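Local coordinates for ubiquitin-conjugating enzyme (Plasmodium vivax, PDB 2FO3), which probably acts as an E2 enzyme, accepting activated ubiquitin as a thioester and passing it on to target proteins, the chain here being its conjugating (UBC) domain, at residues A[16-21]-A[38-43]; A[81-84]-A[90-93]. All coordinates share one frame; numbering follows the deposited sequence.

Both contacts lie in the single UBC domain, on opposite sides of the chain's centre, with their own centres about 20 Å apart and their nearest atoms about 10 Å apart. Contact 1 closes first along the chain: it sets the end of helix 10-20 against strand 37-43, an inner strand of the four-stranded antiparallel sheet, in the buried core. Contact 2 follows strand 71-74, at the far edge of that sheet, where two parts of the long loop before helix 105-116 meet near the surface. Helix 105-116 touches residues of both contacts. Contact 1 thus belongs to the helix-on-sheet core, and contact 2 to the loop that probably carries the thioester-forming cysteine.

Contact 1: residues A[16-21]-A[38-43]; sequences HNFLNN and WIVKYV
The indole of Trp38 turns the edge of its six-membered ring toward the face of the Phe18 ring in an offset edge-to-face (T-shaped) pair, with ring centroids 5.9 Å apart and planes inclined at 74°. Within this pair CZ3 of Trp38 comes nearest, 4.1 Å from Phe18 CD1, and it also approaches Phe18 CB. At the outer end of the phenyl ring, Phe18 CZ meets both methyls of Val40, with CG2 at 3.7 Å and CG1 at 3.9 Å. A chi1 of -158° swings the phenyl ring off helix 10-20, CG opposite the backbone N, and brings it head-on to the valine, with the indole passing alongside it in the reverse sense. This is the packing of the N-terminal helix of the UBC fold on its antiparallel sheet; no hydrogen bond joins the two segments, and the contact is purely apolar. Trp38 and Val40 are two apart on strand 37-43 and both aim their CB atoms at the helix. Leu28 of the neighbouring strand touches Phe18 and Trp38, and Phe61 forms a second edge-to-face pair with the indole. From helix 105-116, Ser106 touches Phe18 and Ile105 touches Trp38.

Contact 2: residues A[81-84]-A[90-93]; sequences HTHV and ICLS
His83 and Cys91 meet through backbone and side chain together. The carbonyl O of His83 accepts a hydrogen bond from the amide N of Cys91, N to O 2.8 Å, in a nearly straight bond (173° at the hydrogen), with the donor tilted from the carbonyl plane. The same oxygen receives a CA-H...O contact from Ile90, whose CA lies 3.4 Å from His83 O. CG2 of Ile90 flanks this oxygen as well.

In His83, CG lies anti to the carbonyl carbon, beside the backbone N (chi1 -64°), and the ring's own rotation then turns ND1 to Cys91 CB, 3.9 Å away. His83 CB also rests 3.5 Å from Cys91 O. In Cys91 the sulfur is anti to the backbone N (chi1 180°), and SG comes obliquely toward the imidazole, 5.0 Å from its centroid. On one face of that ring, Thr82 CG2 lies over the centre.

Residues 81-84 form a type I beta turn, closed by a bond from Val84 N to His81 O and braced by a second from His83 N to His81 ND1, 3.0 Å, which meets the His81 ring slightly out of its plane. The sequence fits a variant of the E2 His-Pro-Asn motif, with Thr82 and His83 in its last two positions; Cys91 then falls where the family has its thioester-forming cysteine.

At the last residue of the turn, Val84 makes a single backbone bridge with Ile90. Both side chains touch Phe74 of strand 71-74, while Met115 of helix 105-116 meets His83 and Val84 and Ile112 of that helix meets Ile90.

Contact 1: residues A[16-21]-A[38-43]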
loop_
_atom_site.group_PDB
_atom_site.type_symbol
_atom_site.label_atom_id
_atom_site.label_comp_id
_atom_site.label_asym_id
_atom_site.label_seq_id
_atom_site.Cartn_x
_atom_site.Cartn_y
_atom_site.Cartn_z
ATOM N N HIS A 16 10.480 -9.332 3.644
ATOM C CA HIS A 16 10.237 -10.576 4.396
ATOM C C HIS A 16 8.884 -10.549 5.071
ATOM O O HIS A 16 8.110 -11.495 4.977
ATOM C CB HIS A 16 11.341 -10.803 5.455
ATOM C CG HIS A 16 10.998 -11.871 6.454
ATOM N ND1 HIS A 16 10.802 -13.191 6.101
ATOM C CD2 HIS A 16 10.817 -11.811 7.799
ATOM C CE1 HIS A 16 10.520 -13.900 7.185
ATOM N NE2 HIS A 16 10.513 -13.085 8.226
ATOM N N ASN A 17 8.589 -9.454 5.777
ATOM C CA ASN A 17 7.319 -9.391 6.503
ATOM C C ASN A 17 6.108 -9.498 5.619
ATOM O O ASN A 17 5.152 -10.226 5.948
ATOM C CB ASN A 17 7.234 -8.121 7.360
ATOM C CG ASN A 17 5.926 -8.029 8.087
ATOM O OD1 ASN A 17 5.068 -7.206 7.759
ATOM N ND2 ASN A 17 5.727 -8.918 9.037
ATOM N N PHE A 18 6.141 -8.776 4.494
ATOM C CA PHE A 18 5.060 -8.759 3.541
ATOM C C PHE A 18 4.898 -10.136 2.876
ATOM O O PHE A 18 3.790 -10.626 2.745
ATOM C CB PHE A 18 5.298 -7.700 2.478
ATOM C CG PHE A 18 4.045 -7.254 1.794
ATOM C CD1 PHE A 18 3.456 -6.032 2.131
ATOM C CD2 PHE A 18 3.443 -8.042 0.817
ATOM C CE1 PHE A 18 2.298 -5.604 1.486
ATOM C CE2 PHE A 18 2.255 -7.637 0.168
ATOM C CZ PHE A 18 1.691 -6.425 0.486
ATOM N N LEU A 19 6.005 -10.751 2.467
ATOM C CA LEU A 19 5.916 -12.066 1.782
ATOM C C LEU A 19 5.446 -13.128 2.730
ATOM O O LEU A 19 4.690 -14.007 2.352
ATOM C CB LEU A 19 7.256 -12.476 1.199
ATOM C CG LEU A 19 7.732 -11.583 0.055
ATOM C CD1 LEU A 19 9.153 -11.988 -0.370
ATOM C CD2 LEU A 19 6.734 -11.587 -1.149
ATOM N N ASN A 20 5.910 -13.045 3.973
ATOM C CA ASN A 20 5.515 -14.024 4.992
ATOM C C ASN A 20 4.101 -13.779 5.545
ATOM O O ASN A 20 3.336 -14.729 5.798
ATOM C CB ASN A 20 6.555 -14.064 6.103
ATOM C CG ASN A 20 6.988 -15.461 6.430
ATOM O OD1 ASN A 20 7.212 -15.791 7.597
ATOM N ND2 ASN A 20 7.110 -16.313 5.390
ATOM N N ASN A 21 3.726 -12.507 5.663
ATOM C CA ASN A 21 2.429 -12.139 6.200
ATOM C C ASN A 21 1.763 -11.086 5.308
ATOM O O ASN A 21 1.649 -9.908 5.709
ATOM C CB ASN A 21 2.595 -11.650 7.663
ATOM C CG ASN A 21 1.286 -11.109 8.280
ATOM O OD1 ASN A 21 0.174 -11.536 7.933
ATOM N ND2 ASN A 21 1.429 -10.157 9.211
ATOM N N TRP A 38 7.681 -0.898 -4.940
ATOM C CA TRP A 38 6.844 -2.102 -4.907
ATOM C C TRP A 38 5.517 -1.816 -5.581
ATOM O O TRP A 38 5.057 -0.685 -5.597
ATOM C CB TRP A 38 6.550 -2.553 -3.457
ATOM C CG TRP A 38 7.705 -2.990 -2.614
ATOM C CD1 TRP A 38 9.044 -3.100 -2.986
ATOM C CD2 TRP A 38 7.630 -3.468 -1.256
ATOM N NE1 TRP A 38 9.772 -3.568 -1.925
ATOM C CE2 TRP A 38 8.938 -3.817 -0.862
ATOM C CE3 TRP A 38 6.571 -3.642 -0.337
ATOM C CZ2 TRP A 38 9.237 -4.305 0.440
ATOM C CZ3 TRP A 38 6.861 -4.122 0.962
ATOM C CH2 TRP A 38 8.195 -4.452 1.327
ATOM N N ILE A 39 4.873 -2.850 -6.096
ATOM C CA ILE A 39 3.515 -2.745 -6.598
ATOM C C ILE A 39 2.725 -3.850 -5.940
ATOM O O ILE A 39 3.021 -5.045 -6.113
ATOM C CB ILE A 39 3.373 -2.930 -8.142
ATOM C CG1 ILE A 39 4.404 -2.111 -8.929
ATOM C CG2 ILE A 39 1.924 -2.642 -8.603
ATOM C CD1 ILE A 39 4.175 -0.661 -8.880
ATOM N N VAL A 40 1.728 -3.444 -5.179
ATOM C CA VAL A 40 0.835 -4.378 -4.513
ATOM C C VAL A 40 -0.487 -4.523 -5.287
ATOM O O VAL A 40 -1.160 -3.524 -5.621
ATOM C CB VAL A 40 0.604 -3.943 -3.024
ATOM C CG1 VAL A 40 -0.457 -4.822 -2.338
ATOM C CG2 VAL A 40 1.895 -3.993 -2.271
ATOM N N LYS A 41 -0.853 -5.766 -5.585
ATOM C CA LYS A 41 -2.138 -6.077 -6.217
ATOM C C LYS A 41 -3.170 -6.470 -5.156
ATOM O O LYS A 41 -2.945 -7.393 -4.378
ATOM C CB LYS A 41 -1.964 -7.218 -7.252
ATOM C CG LYS A 41 -3.271 -7.691 -7.898
ATOM C CD LYS A 41 -2.994 -8.673 -9.032
ATOM C CE LYS A 41 -4.288 -9.399 -9.454
ATOM N NZ LYS A 41 -4.177 -10.133 -10.782
ATOM N N TYR A 42 -4.284 -5.756 -5.127
ATOM C CA TYR A 42 -5.372 -6.074 -4.237
ATOM C C TYR A 42 -6.577 -6.485 -5.060
ATOM O O TYR A 42 -6.967 -5.788 -5.994
ATOM C CB TYR A 42 -5.702 -4.875 -3.330
ATOM C CG TYR A 42 -7.010 -4.995 -2.608
ATOM C CD1 TYR A 42 -7.240 -6.047 -1.695
ATOM C CD2 TYR A 42 -8.011 -4.027 -2.791
ATOM C CE1 TYR A 42 -8.479 -6.151 -1.007
ATOM C CE2 TYR A 42 -9.217 -4.109 -2.118
ATOM C CZ TYR A 42 -9.455 -5.172 -1.234
ATOM O OH TYR A 42 -10.664 -5.235 -0.591
ATOM N N VAL A 43 -7.139 -7.649 -4.730
ATOM C CA VAL A 43 -8.395 -8.108 -5.343
ATOM C C VAL A 43 -9.480 -7.849 -4.331
ATOM O O VAL A 43 -9.439 -8.380 -3.232
ATOM C CB VAL A 43 -8.357 -9.604 -5.711
ATOM C CG1 VAL A 43 -9.677 -10.020 -6.425
ATOM C CG2 VAL A 43 -7.132 -9.902 -6.580
#

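Contact 2: residues A[81-84]-A[90-93]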
loop_
_atom_site.group_PDB
_atom_site.type_symbol
_atom_site.label_atom_id
_atom_site.label_comp_id
_atom_site.label_asym_id
_atom_site.label_seq_id
_atom_site.Cartn_x
_atom_site.Cartn_y
_atom_site.Cartn_z
ATOM N N HIS A 81 -13.557 6.272 -4.146
ATOM C CA HIS A 81 -13.654 6.383 -2.702
ATOM C C HIS A 81 -13.405 7.824 -2.285
ATOM O O HIS A 81 -12.570 8.527 -2.870
ATOM C CB HIS A 81 -12.608 5.447 -2.039
ATOM C CG HIS A 81 -12.820 5.244 -0.574
ATOM N ND1 HIS A 81 -12.347 6.126 0.376
ATOM C CD2 HIS A 81 -13.471 4.274 0.101
ATOM C CE1 HIS A 81 -12.688 5.697 1.577
ATOM N NE2 HIS A 81 -13.374 4.578 1.438
ATOM N N THR A 82 -14.113 8.258 -1.247
ATOM C CA THR A 82 -13.981 9.618 -0.713
ATOM C C THR A 82 -12.538 10.022 -0.410
ATOM O O THR A 82 -12.153 11.164 -0.642
ATOM C CB THR A 82 -14.875 9.788 0.565
ATOM O OG1 THR A 82 -16.243 9.848 0.161
ATOM C CG2 THR A 82 -14.547 11.074 1.349
ATOM N N HIS A 83 -11.741 9.076 0.094
ATOM C CA HIS A 83 -10.338 9.333 0.477
ATOM C C HIS A 83 -9.301 8.897 -0.564
ATOM O O HIS A 83 -8.093 8.785 -0.264
ATOM C CB HIS A 83 -10.024 8.651 1.812
ATOM C CG HIS A 83 -10.812 9.194 2.950
ATOM N ND1 HIS A 83 -10.809 10.530 3.276
ATOM C CD2 HIS A 83 -11.633 8.589 3.835
ATOM C CE1 HIS A 83 -11.596 10.728 4.319
ATOM N NE2 HIS A 83 -12.100 9.564 4.685
ATOM N N VAL A 84 -9.755 8.649 -1.778
ATOM C CA VAL A 84 -8.829 8.360 -2.864
ATOM C C VAL A 84 -9.118 9.363 -3.957
ATOM O O VAL A 84 -10.245 9.419 -4.463
ATOM C CB VAL A 84 -8.996 6.915 -3.423
ATOM C CG1 VAL A 84 -7.962 6.624 -4.563
ATOM C CG2 VAL A 84 -8.902 5.855 -2.269
ATOM N N ILE A 90 -3.892 9.058 -1.660
ATOM C CA ILE A 90 -4.763 8.554 -0.616
ATOM C C ILE A 90 -4.685 9.534 0.536
ATOM O O ILE A 90 -3.594 9.981 0.908
ATOM C CB ILE A 90 -4.308 7.146 -0.145
ATOM C CG1 ILE A 90 -4.393 6.129 -1.328
ATOM C CG2 ILE A 90 -5.108 6.659 1.082
ATOM C CD1 ILE A 90 -3.515 4.838 -1.073
ATOM N N CYS A 91 -5.858 9.851 1.086
ATOM C CA CYS A 91 -5.961 10.667 2.281
ATOM C C CYS A 91 -6.091 9.714 3.460
ATOM O O CYS A 91 -7.157 9.144 3.702
ATOM C CB CYS A 91 -7.179 11.617 2.211
ATOM S SG CYS A 91 -7.311 12.644 3.736
ATOM N N LEU A 92 -4.987 9.524 4.181
ATOM C CA LEU A 92 -4.940 8.586 5.309
ATOM C C LEU A 92 -3.916 9.074 6.313
ATOM O O LEU A 92 -2.735 9.150 5.995
ATOM C CB LEU A 92 -4.547 7.167 4.833
ATOM C CG LEU A 92 -4.418 6.095 5.935
ATOM C CD1 LEU A 92 -5.791 5.663 6.449
ATOM C CD2 LEU A 92 -3.621 4.873 5.440
ATOM N N SER A 93 -4.375 9.381 7.534
ATOM C CA SER A 93 -3.508 9.909 8.595
ATOM C C SER A 93 -2.268 9.049 8.854
ATOM O O SER A 93 -1.192 9.589 9.108
ATOM C CB SER A 93 -4.302 10.078 9.906
ATOM O OG SER A 93 -5.434 10.905 9.698
#